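Local coordinates for mitotic checkpoint control protein kinase BUB1 (Drosophila melanogaster, PDB 6JKK), which probably phosphorylates protein substrates with ATP as the kinase domain of BubR1, a mitotic checkpoint protein that works at kinetochores, at residues 96-101 / 115-120; 153-158 / 329-334; 158-163 / 318-323. All coordinates share one frame; numbering follows the deposited sequence. Where two conformers were deposited one is given.

Interaction 1: 96-101 / 115-120; sequences YICLEI and AHIDYA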
loop_
_atom_site.group_PDB
_atom_site.type_symbol
_atom_site.label_atom_id
_atom_site.label_comp_id
_atom_site.label_asym_id
_atom_site.label_seq_id
_atom_site.Cartn_x
_atom_site.Cartn_y
_atom_site.Cartn_z
ATOM N N TYR A 96 -2.191 -15.508 3.099
ATOM C CA TYR A 96 -3.637 -15.540 3.342
ATOM C C TYR A 96 -4.343 -14.261 2.879
ATOM O O TYR A 96 -5.322 -14.329 2.136
ATOM C CB TYR A 96 -3.954 -15.794 4.826
ATOM C CG TYR A 96 -5.401 -15.468 5.175
ATOM C CD1 TYR A 96 -6.428 -16.356 4.872
ATOM C CD2 TYR A 96 -5.738 -14.264 5.793
ATOM C CE1 TYR A 96 -7.755 -16.052 5.169
ATOM C CE2 TYR A 96 -7.064 -13.950 6.098
ATOM C CZ TYR A 96 -8.063 -14.851 5.785
ATOM O OH TYR A 96 -9.377 -14.557 6.086
ATOM N N ILE A 97 -3.850 -13.107 3.327
ATOM C CA ILE A 97 -4.466 -11.830 2.958
ATOM C C ILE A 97 -4.518 -11.658 1.439
ATOM O O ILE A 97 -5.555 -11.292 0.878
ATOM C CB ILE A 97 -3.721 -10.620 3.582
ATOM C CG1 ILE A 97 -3.872 -10.604 5.112
ATOM C CG2 ILE A 97 -4.215 -9.309 2.954
ATOM C CD1 ILE A 97 -5.317 -10.485 5.617
ATOM N N CYS A 98 -3.401 -11.934 0.773
ATOM C CA CYS A 98 -3.312 -11.747 -0.671
ATOM C C CYS A 98 -4.259 -12.664 -1.419
ATOM O O CYS A 98 -4.907 -12.249 -2.381
ATOM C CB CYS A 98 -1.884 -11.978 -1.155
ATOM S SG CYS A 98 -0.790 -10.631 -0.734
ATOM N N LEU A 99 -4.344 -13.912 -0.975
ATOM C CA LEU A 99 -5.287 -14.850 -1.571
ATOM C C LEU A 99 -6.715 -14.316 -1.418
ATOM O O LEU A 99 -7.512 -14.360 -2.368
ATOM C CB LEU A 99 -5.150 -16.225 -0.906
ATOM C CG LEU A 99 -3.880 -17.004 -1.257
ATOM C CD1 LEU A 99 -3.671 -18.176 -0.299
ATOM C CD2 LEU A 99 -3.938 -17.500 -2.698
ATOM N N GLU A 100 -7.038 -13.807 -0.228
ATOM C CA GLU A 100 -8.396 -13.320 0.046
ATOM C C GLU A 100 -8.722 -12.096 -0.785
ATOM O O GLU A 100 -9.821 -11.986 -1.326
ATOM C CB GLU A 100 -8.592 -13.008 1.535
ATOM C CG GLU A 100 -8.906 -14.232 2.391
ATOM C CD GLU A 100 -10.096 -15.021 1.869
ATOM O OE1 GLU A 100 -11.237 -14.513 1.948
ATOM O OE2 GLU A 100 -9.888 -16.138 1.365
ATOM N N ILE A 101 -7.772 -11.170 -0.881
ATOM C CA ILE A 101 -7.984 -9.989 -1.702
ATOM C C ILE A 101 -8.377 -10.402 -3.122
ATOM O O ILE A 101 -9.389 -9.943 -3.667
ATOM C CB ILE A 101 -6.736 -9.085 -1.733
ATOM C CG1 ILE A 101 -6.596 -8.335 -0.407
ATOM C CG2 ILE A 101 -6.851 -8.073 -2.864
ATOM C CD1 ILE A 101 -5.281 -7.593 -0.253
ATOM N N ALA A 115 -1.068 -6.156 -5.239
ATOM C CA ALA A 115 -0.012 -7.137 -5.475
ATOM C C ALA A 115 -0.607 -8.534 -5.537
ATOM O O ALA A 115 -1.525 -8.847 -4.785
ATOM C CB ALA A 115 1.036 -7.065 -4.378
ATOM N N HIS A 116 -0.089 -9.357 -6.445
ATOM C CA HIS A 116 -0.535 -10.741 -6.590
ATOM C C HIS A 116 0.672 -11.636 -6.346
ATOM O O HIS A 116 1.742 -11.413 -6.927
ATOM C CB HIS A 116 -1.112 -10.963 -7.997
ATOM C CG HIS A 116 -1.513 -12.382 -8.281
ATOM N ND1 HIS A 116 -0.656 -13.292 -8.863
ATOM C CD2 HIS A 116 -2.685 -13.037 -8.089
ATOM C CE1 HIS A 116 -1.279 -14.452 -9.004
ATOM N NE2 HIS A 116 -2.510 -14.323 -8.542
ATOM N N ILE A 117 0.523 -12.615 -5.458
ATOM C CA ILE A 117 1.602 -13.577 -5.236
ATOM C C ILE A 117 1.502 -14.639 -6.325
ATOM O O ILE A 117 0.587 -15.479 -6.321
ATOM C CB ILE A 117 1.572 -14.157 -3.794
ATOM C CG1 ILE A 117 1.843 -13.038 -2.792
ATOM C CG2 ILE A 117 2.612 -15.288 -3.604
ATOM C CD1 ILE A 117 1.820 -13.459 -1.330
ATOM N N ASP A 118 2.415 -14.558 -7.293
ATOM C CA ASP A 118 2.411 -15.481 -8.420
ATOM C C ASP A 118 2.821 -16.881 -7.983
ATOM O O ASP A 118 2.278 -17.881 -8.467
ATOM C CB ASP A 118 3.363 -15.003 -9.518
ATOM C CG ASP A 118 2.904 -13.718 -10.186
ATOM O OD1 ASP A 118 1.722 -13.339 -10.039
ATOM O OD2 ASP A 118 3.737 -13.098 -10.878
ATOM N N TYR A 119 3.803 -16.941 -7.086
ATOM C CA TYR A 119 4.334 -18.206 -6.594
ATOM C C TYR A 119 4.765 -18.069 -5.143
ATOM O O TYR A 119 5.185 -16.986 -4.702
ATOM C CB TYR A 119 5.513 -18.677 -7.457
ATOM C CG TYR A 119 5.099 -19.021 -8.867
ATOM C CD1 TYR A 119 5.253 -18.105 -9.902
ATOM C CD2 TYR A 119 4.522 -20.251 -9.156
ATOM C CE1 TYR A 119 4.855 -18.414 -11.190
ATOM C CE2 TYR A 119 4.125 -20.568 -10.436
ATOM C CZ TYR A 119 4.295 -19.649 -11.449
ATOM O OH TYR A 119 3.895 -19.974 -12.726
ATOM N N ALA A 120 4.653 -19.170 -4.405
ATOM C CA ALA A 120 5.030 -19.184 -2.995
ATOM C C ALA A 120 5.889 -20.393 -2.680
ATOM O O ALA A 120 5.494 -21.531 -2.928
ATOM C CB ALA A 120 3.783 -19.181 -2.104
#

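Interaction 2: 153-158 / 329-334; sequences NMDEYV and AEAISK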
loop_
_atom_site.group_PDB
_atom_site.type_symbol
_atom_site.label_atom_id
_atom_site.label_comp_id
_atom_site.label_asym_id
_atom_site.label_seq_id
_atom_site.Cartn_x
_atom_site.Cartn_y
_atom_site.Cartn_z
ATOM N N ASN A 153 9.188 20.229 -5.909
ATOM C CA ASN A 153 8.295 19.172 -5.431
ATOM C C ASN A 153 7.498 18.613 -6.595
ATOM O O ASN A 153 7.368 19.274 -7.632
ATOM C CB ASN A 153 7.337 19.706 -4.361
ATOM C CG ASN A 153 7.927 19.651 -2.963
ATOM O OD1 ASN A 153 8.626 18.704 -2.609
ATOM N ND2 ASN A 153 7.641 20.668 -2.157
ATOM N N MET A 154 6.966 17.406 -6.437
ATOM C CA MET A 154 6.039 16.863 -7.430
ATOM C C MET A 154 4.925 17.872 -7.668
ATOM O O MET A 154 4.424 18.484 -6.715
ATOM C CB MET A 154 5.455 15.532 -6.962
ATOM C CG MET A 154 4.571 14.856 -8.008
ATOM S SD MET A 154 4.085 13.181 -7.550
ATOM C CE MET A 154 5.667 12.533 -7.002
ATOM N N ASP A 155 4.555 18.057 -8.934
ATOM C CA ASP A 155 3.538 19.035 -9.306
ATOM C C ASP A 155 2.215 18.742 -8.609
ATOM O O ASP A 155 1.786 17.588 -8.539
ATOM C CB ASP A 155 3.337 19.045 -10.816
ATOM C CG ASP A 155 2.303 20.050 -11.257
ATOM O OD1 ASP A 155 2.684 21.181 -11.607
ATOM O OD2 ASP A 155 1.107 19.704 -11.264
ATOM N N GLU A 156 1.581 19.795 -8.098
ATOM C CA GLU A 156 0.359 19.662 -7.310
ATOM C C GLU A 156 -0.715 18.855 -8.032
ATOM O O GLU A 156 -1.388 18.022 -7.426
ATOM C CB GLU A 156 -0.191 21.050 -6.958
ATOM C CG GLU A 156 -1.347 21.003 -5.964
ATOM C CD GLU A 156 -2.155 22.275 -5.933
ATOM O OE1 GLU A 156 -1.813 23.221 -6.675
ATOM O OE2 GLU A 156 -3.140 22.328 -5.167
ATOM N N TYR A 157 -0.872 19.096 -9.328
ATOM C CA TYR A 157 -1.928 18.426 -10.085
ATOM C C TYR A 157 -1.596 16.962 -10.367
ATOM O O TYR A 157 -2.489 16.107 -10.370
ATOM C CB TYR A 157 -2.270 19.219 -11.350
ATOM C CG TYR A 157 -3.059 20.464 -11.016
ATOM C CD1 TYR A 157 -2.421 21.624 -10.586
ATOM C CD2 TYR A 157 -4.444 20.468 -11.090
ATOM C CE1 TYR A 157 -3.143 22.758 -10.264
ATOM C CE2 TYR A 157 -5.171 21.595 -10.769
ATOM C CZ TYR A 157 -4.518 22.732 -10.353
ATOM O OH TYR A 157 -5.259 23.849 -10.033
ATOM N N VAL A 158 -0.316 16.661 -10.565
ATOM C CA VAL A 158 0.106 15.258 -10.627
ATOM C C VAL A 158 -0.217 14.565 -9.301
ATOM O O VAL A 158 -0.692 13.423 -9.285
ATOM C CB VAL A 158 1.605 15.115 -10.979
ATOM C CG1 VAL A 158 2.047 13.669 -10.855
ATOM C CG2 VAL A 158 1.859 15.600 -12.391
ATOM N N ALA A 329 -2.549 17.995 -18.523
ATOM C CA ALA A 329 -2.021 17.134 -19.573
ATOM C C ALA A 329 -0.531 17.398 -19.776
ATOM O O ALA A 329 0.250 16.462 -19.958
ATOM C CB ALA A 329 -2.790 17.336 -20.866
ATOM N N GLU A 330 -0.144 18.673 -19.744
ATOM C CA GLU A 330 1.267 19.059 -19.833
ATOM C C GLU A 330 2.067 18.532 -18.647
ATOM O O GLU A 330 3.150 17.961 -18.816
ATOM C CB GLU A 330 1.405 20.580 -19.884
ATOM C CG GLU A 330 0.875 21.228 -21.147
ATOM C CD GLU A 330 0.829 22.740 -21.030
ATOM O OE1 GLU A 330 1.369 23.270 -20.036
ATOM O OE2 GLU A 330 0.251 23.394 -21.925
ATOM N N ALA A 331 1.540 18.733 -17.443
ATOM C CA ALA A 331 2.219 18.273 -16.229
ATOM C C ALA A 331 2.397 16.754 -16.214
ATOM O O ALA A 331 3.447 16.245 -15.811
ATOM C CB ALA A 331 1.468 18.738 -14.990
ATOM N N ILE A 332 1.362 16.030 -16.635
ATOM C CA ILE A 332 1.431 14.574 -16.705
ATOM C C ILE A 332 2.459 14.154 -17.750
ATOM O O ILE A 332 3.249 13.228 -17.528
ATOM C CB ILE A 332 0.056 13.954 -17.051
ATOM C CG1 ILE A 332 -0.911 14.098 -15.877
ATOM C CG2 ILE A 332 0.193 12.476 -17.427
ATOM C CD1 ILE A 332 -2.276 13.486 -16.139
ATOM N N SER A 333 2.442 14.845 -18.888
ATOM C CA SER A 333 3.399 14.592 -19.963
ATOM C C SER A 333 4.833 14.756 -19.451
ATOM O O SER A 333 5.690 13.893 -19.667
ATOM C CB SER A 333 3.134 15.544 -21.131
ATOM O OG SER A 333 4.011 15.291 -22.209
ATOM N N LYS A 334 5.077 15.858 -18.749
ATOM C CA LYS A 334 6.394 16.139 -18.192
ATOM C C LYS A 334 6.802 15.116 -17.134
ATOM O O LYS A 334 7.970 14.723 -17.055
ATOM C CB LYS A 334 6.428 17.551 -17.607
ATOM C CG LYS A 334 6.337 18.653 -18.649
ATOM C CD LYS A 334 6.388 20.040 -18.012
ATOM C CE LYS A 334 5.185 20.307 -17.114
ATOM N NZ LYS A 334 5.138 21.725 -16.647
#

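Interaction 3: 158-163 / 318-323; sequences VVMHLS and KCALAE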
loop_
_atom_site.group_PDB
_atom_site.type_symbol
_atom_site.label_atom_id
_atom_site.label_comp_id
_atom_site.label_asym_id
_atom_site.label_seq_id
_atom_site.Cartn_x
_atom_site.Cartn_y
_atom_site.Cartn_z
ATOM N N VAL A 158 -0.316 16.661 -10.565
ATOM C CA VAL A 158 0.106 15.258 -10.627
ATOM C C VAL A 158 -0.217 14.565 -9.301
ATOM O O VAL A 158 -0.692 13.423 -9.285
ATOM C CB VAL A 158 1.605 15.115 -10.979
ATOM C CG1 VAL A 158 2.047 13.669 -10.855
ATOM C CG2 VAL A 158 1.859 15.600 -12.391
ATOM N N VAL A 159 0.005 15.262 -8.187
ATOM C CA VAL A 159 -0.322 14.685 -6.880
ATOM C C VAL A 159 -1.837 14.461 -6.743
ATOM O O VAL A 159 -2.269 13.435 -6.209
ATOM C CB VAL A 159 0.229 15.525 -5.701
ATOM C CG1 VAL A 159 -0.146 14.891 -4.363
ATOM C CG2 VAL A 159 1.758 15.666 -5.803
ATOM N N MET A 160 -2.641 15.400 -7.237
ATOM C CA MET A 160 -4.093 15.217 -7.203
ATOM C C MET A 160 -4.499 13.959 -7.959
ATOM O O MET A 160 -5.375 13.205 -7.513
ATOM C CB MET A 160 -4.815 16.406 -7.828
ATOM C CG MET A 160 -4.596 17.713 -7.139
ATOM S SD MET A 160 -5.657 18.912 -7.942
ATOM C CE MET A 160 -4.827 20.409 -7.412
ATOM N N HIS A 161 -3.869 13.740 -9.112
ATOM C CA HIS A 161 -4.185 12.576 -9.951
ATOM C C HIS A 161 -3.837 11.275 -9.233
ATOM O O HIS A 161 -4.635 10.321 -9.213
ATOM C CB HIS A 161 -3.429 12.669 -11.280
ATOM C CG HIS A 161 -3.991 11.801 -12.369
ATOM N ND1 HIS A 161 -3.907 10.427 -12.344
ATOM C CD2 HIS A 161 -4.622 12.120 -13.525
ATOM C CE1 HIS A 161 -4.473 9.932 -13.432
ATOM N NE2 HIS A 161 -4.910 10.940 -14.166
ATOM N N LEU A 162 -2.642 11.237 -8.645
ATOM C CA LEU A 162 -2.187 10.075 -7.893
ATOM C C LEU A 162 -3.016 9.858 -6.625
ATOM O O LEU A 162 -3.284 8.726 -6.248
ATOM C CB LEU A 162 -0.703 10.215 -7.531
ATOM C CG LEU A 162 0.309 10.173 -8.675
ATOM C CD1 LEU A 162 1.730 10.382 -8.154
ATOM C CD2 LEU A 162 0.204 8.848 -9.421
ATOM N N SER A 163 -3.419 10.943 -5.971
ATOM C CA SER A 163 -4.258 10.849 -4.777
ATOM C C SER A 163 -5.637 10.272 -5.092
ATOM O O SER A 163 -6.203 9.502 -4.310
ATOM C CB SER A 163 -4.412 12.227 -4.134
ATOM O OG SER A 163 -3.162 12.707 -3.686
ATOM N N LYS A 318 -11.212 15.474 -8.829
ATOM C CA LYS A 318 -11.546 15.501 -10.251
ATOM C C LYS A 318 -12.019 16.885 -10.683
ATOM O O LYS A 318 -11.739 17.326 -11.803
ATOM C CB LYS A 318 -12.648 14.495 -10.551
ATOM C CG LYS A 318 -12.345 13.096 -10.082
ATOM C CD LYS A 318 -11.730 12.254 -11.154
ATOM C CE LYS A 318 -12.432 10.912 -11.204
ATOM N NZ LYS A 318 -13.889 11.153 -11.061
ATOM N N CYS A 319 -12.751 17.560 -9.802
ATOM C CA CYS A 319 -13.260 18.898 -10.104
ATOM C C CYS A 319 -12.109 19.886 -10.248
ATOM O O CYS A 319 -12.121 20.748 -11.121
ATOM C CB CYS A 319 -14.208 19.379 -9.008
ATOM S SG CYS A 319 -15.834 18.603 -9.033
ATOM N N ALA A 320 -11.112 19.753 -9.384
ATOM C CA ALA A 320 -9.953 20.626 -9.442
ATOM C C ALA A 320 -9.138 20.329 -10.696
ATOM O O ALA A 320 -8.658 21.247 -11.366
ATOM C CB ALA A 320 -9.101 20.467 -8.186
ATOM N N LEU A 321 -8.962 19.043 -10.990
ATOM C CA LEU A 321 -8.261 18.616 -12.198
ATOM C C LEU A 321 -8.961 19.150 -13.448
ATOM O O LEU A 321 -8.314 19.544 -14.421
ATOM C CB LEU A 321 -8.151 17.087 -12.241
ATOM C CG LEU A 321 -7.131 16.472 -11.276
ATOM C CD1 LEU A 321 -7.418 14.999 -11.035
ATOM C CD2 LEU A 321 -5.714 16.649 -11.801
ATOM N N ALA A 322 -10.290 19.182 -13.404
ATOM C CA ALA A 322 -11.086 19.651 -14.536
ATOM C C ALA A 322 -10.952 21.150 -14.824
ATOM O O ALA A 322 -11.212 21.584 -15.949
ATOM C CB ALA A 322 -12.546 19.270 -14.342
ATOM N N GLU A 323 -10.572 21.938 -13.817
ATOM C CA GLU A 323 -10.441 23.387 -14.000
ATOM C C GLU A 323 -9.246 23.746 -14.882
ATOM O O GLU A 323 -9.178 24.844 -15.438
ATOM C CB GLU A 323 -10.302 24.111 -12.653
ATOM C CG GLU A 323 -11.507 24.003 -11.724
ATOM C CD GLU A 323 -12.691 24.844 -12.164
ATOM O OE1 GLU A 323 -12.554 25.648 -13.114
ATOM O OE2 GLU A 323 -13.767 24.702 -11.544
#

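Interaction 1: 96-101 / 115-120
Cys-98 and Ile-117 carry their first torsions in the same well: SG (chi1 -74°) and CG1 (chi1 -65°) each lie beside their own backbone N, opposite the carbonyl carbon. Beyond CG1 the isoleucine chain is extended, chi2 179°, which sends CD1 out as the leading atom. It settles on the cysteine, 3.9 Å from Cys-98 SG and 4.0 Å from Cys-98 CB, a purely apolar touch. Because a second conformer of Cys-98 was deposited, the sulfur part of this contact is less certain. A short, slim side chain suits the helix here, where the two backbones run close, 6.6 Å between Cys-98 CA and His-116 CA. Ala-115 needs equally little room, and its carbonyl O accepts a hydrogen bond from His-102 NE2. His-116 turns outward, where its ND1 meets Asp-118 OD1 at 2.7 Å, in the plane of the imidazole and nearly along the carboxylate C-O axis.

In the kinase fold, helix 92-104 corresponds to the αC helix and strand 119-122 to β4. Since Cys-98 also touches Phe-208, of the DFG sequence, its contact with Ile-117 is consistent with the upper part of a regulatory spine. Ile-117 packs further against Phe-95 on the helix and Tyr-129 on strand 127-132, while Asp-118 and Tyr-119 face Ile-130 of that strand in a classic beta bulge.

Interaction 2: 153-158 / 329-334
The carboxylate of Asp-155 has the methyl of Ala-331 squarely over one face, with CB 4.0 Å from Asp-155 CG and 3.9 Å from Asp-155 OD2. From the other side of the plane comes Tyr-157 N, which donates to Asp-155 OD2 at 2.8 Å from a position 40° out of the plane. Val-158 N adds a weak bond to the same oxygen, at 3.4 Å, while Asp-155 OD1 is held by the hydroxyl of Tyr-327. With CG set opposite its own backbone N (chi1 -179°), the side chain folds back over the first turn of helix 156-175, the αE helix of the kinase C-lobe, and serves as its N-cap. Aspartate suits the place because it is short enough to reach the N-H groups of that turn, which have no helical carbonyl to bond.

Next to the cap, Val-158 lays CG2 against helix 325-339, 3.8 Å from Ala-331 O and 4.1 Å from Ala-331 CB. Alanine keeps the helix surface low here, and the nearest alpha carbons, Val-158 CA and Ile-332 CA, are 6.3 Å apart.

The helix start, the Tyr-327 hydroxyl and, more distantly, Lys-334 NZ, 5.6 Å from Asp-155 OD1 and so not in contact, would tend to stabilise the carboxylate. Its oxygens take their hydrogen bonds from other donors, so the methyl can lie on its face, and the contact across the segments is van der Waals only.

Interaction 3: 158-163 / 318-323
Met-160 opens the contact by reaching Ala-320 and Leu-321 at once. Its CG stands beside the backbone N (chi1 -62°) and the chain runs out extended from there, which carries SD across the gap to within 3.8 Å of Ala-320 CB. Nearer the backbone, Met-160 CB meets one branch of the leucine, 4.1 Å from Leu-321 CD2. A long, unbranched thioether suits this place, since it can lie against the small methyl of Ala-320 without a polar end that would have to be satisfied. Trp-291 of helix 288-299 touches the methionine as well, and Met-290 of that helix touches Ala-320.

His-161 follows, and here the backbone does the touching: the other leucine branch, Leu-321 CD1, comes to 4.2 Å from His-161 CA. The forked end of the leucine therefore spreads over two consecutive residues, one methyl for each. The imidazole takes little part and has its polar partner further along its own helix, where ND1 pairs with Gln-165 NE2.

These residues belong to helix 156-175, the αE helix, a buried core helix of the largely helical kinase C-lobe, which packs against helix 246-261, the αF helix. Helix 310-322 passes it roughly antiparallel, at 147° between their directions, with the segment axes 9.8 Å apart at closest, a spacing filled by the methionine and leucine side chains. Leu-321 also touches Val-328 of the helix that follows in the chain.

Ser-163, a turn beyond Met-160, takes no part across this contact but touches Met-256 of helix 246-261 and, again, Trp-291. Ser-163 is buried, and its hydroxyl donates to Val-159 O at 2.8 Å, from above the carbonyl plane; that oxygen also accepts the regular helical bond from Ser-163 N.

Interactions 2 and 3 are neighbours in the C-lobe, their centres 10 Å apart, and share Val-158 near the start of helix 156-175. That helix is met by two successive helices, 310-322 in interaction 3 and 325-339 in interaction 2, and the two contacts touch directly where Tyr-157 O lies 3.6 Å from Leu-321 CD2. Interaction 1 belongs to the N-lobe, across the centre of the chain, with its centre 33 Å from that of interaction 2 and 31 Å from that of interaction 3. It alone is near the nucleotide site: the side chain of Ile-117 is about 8 Å from that of Lys-85, predicted to bind ATP.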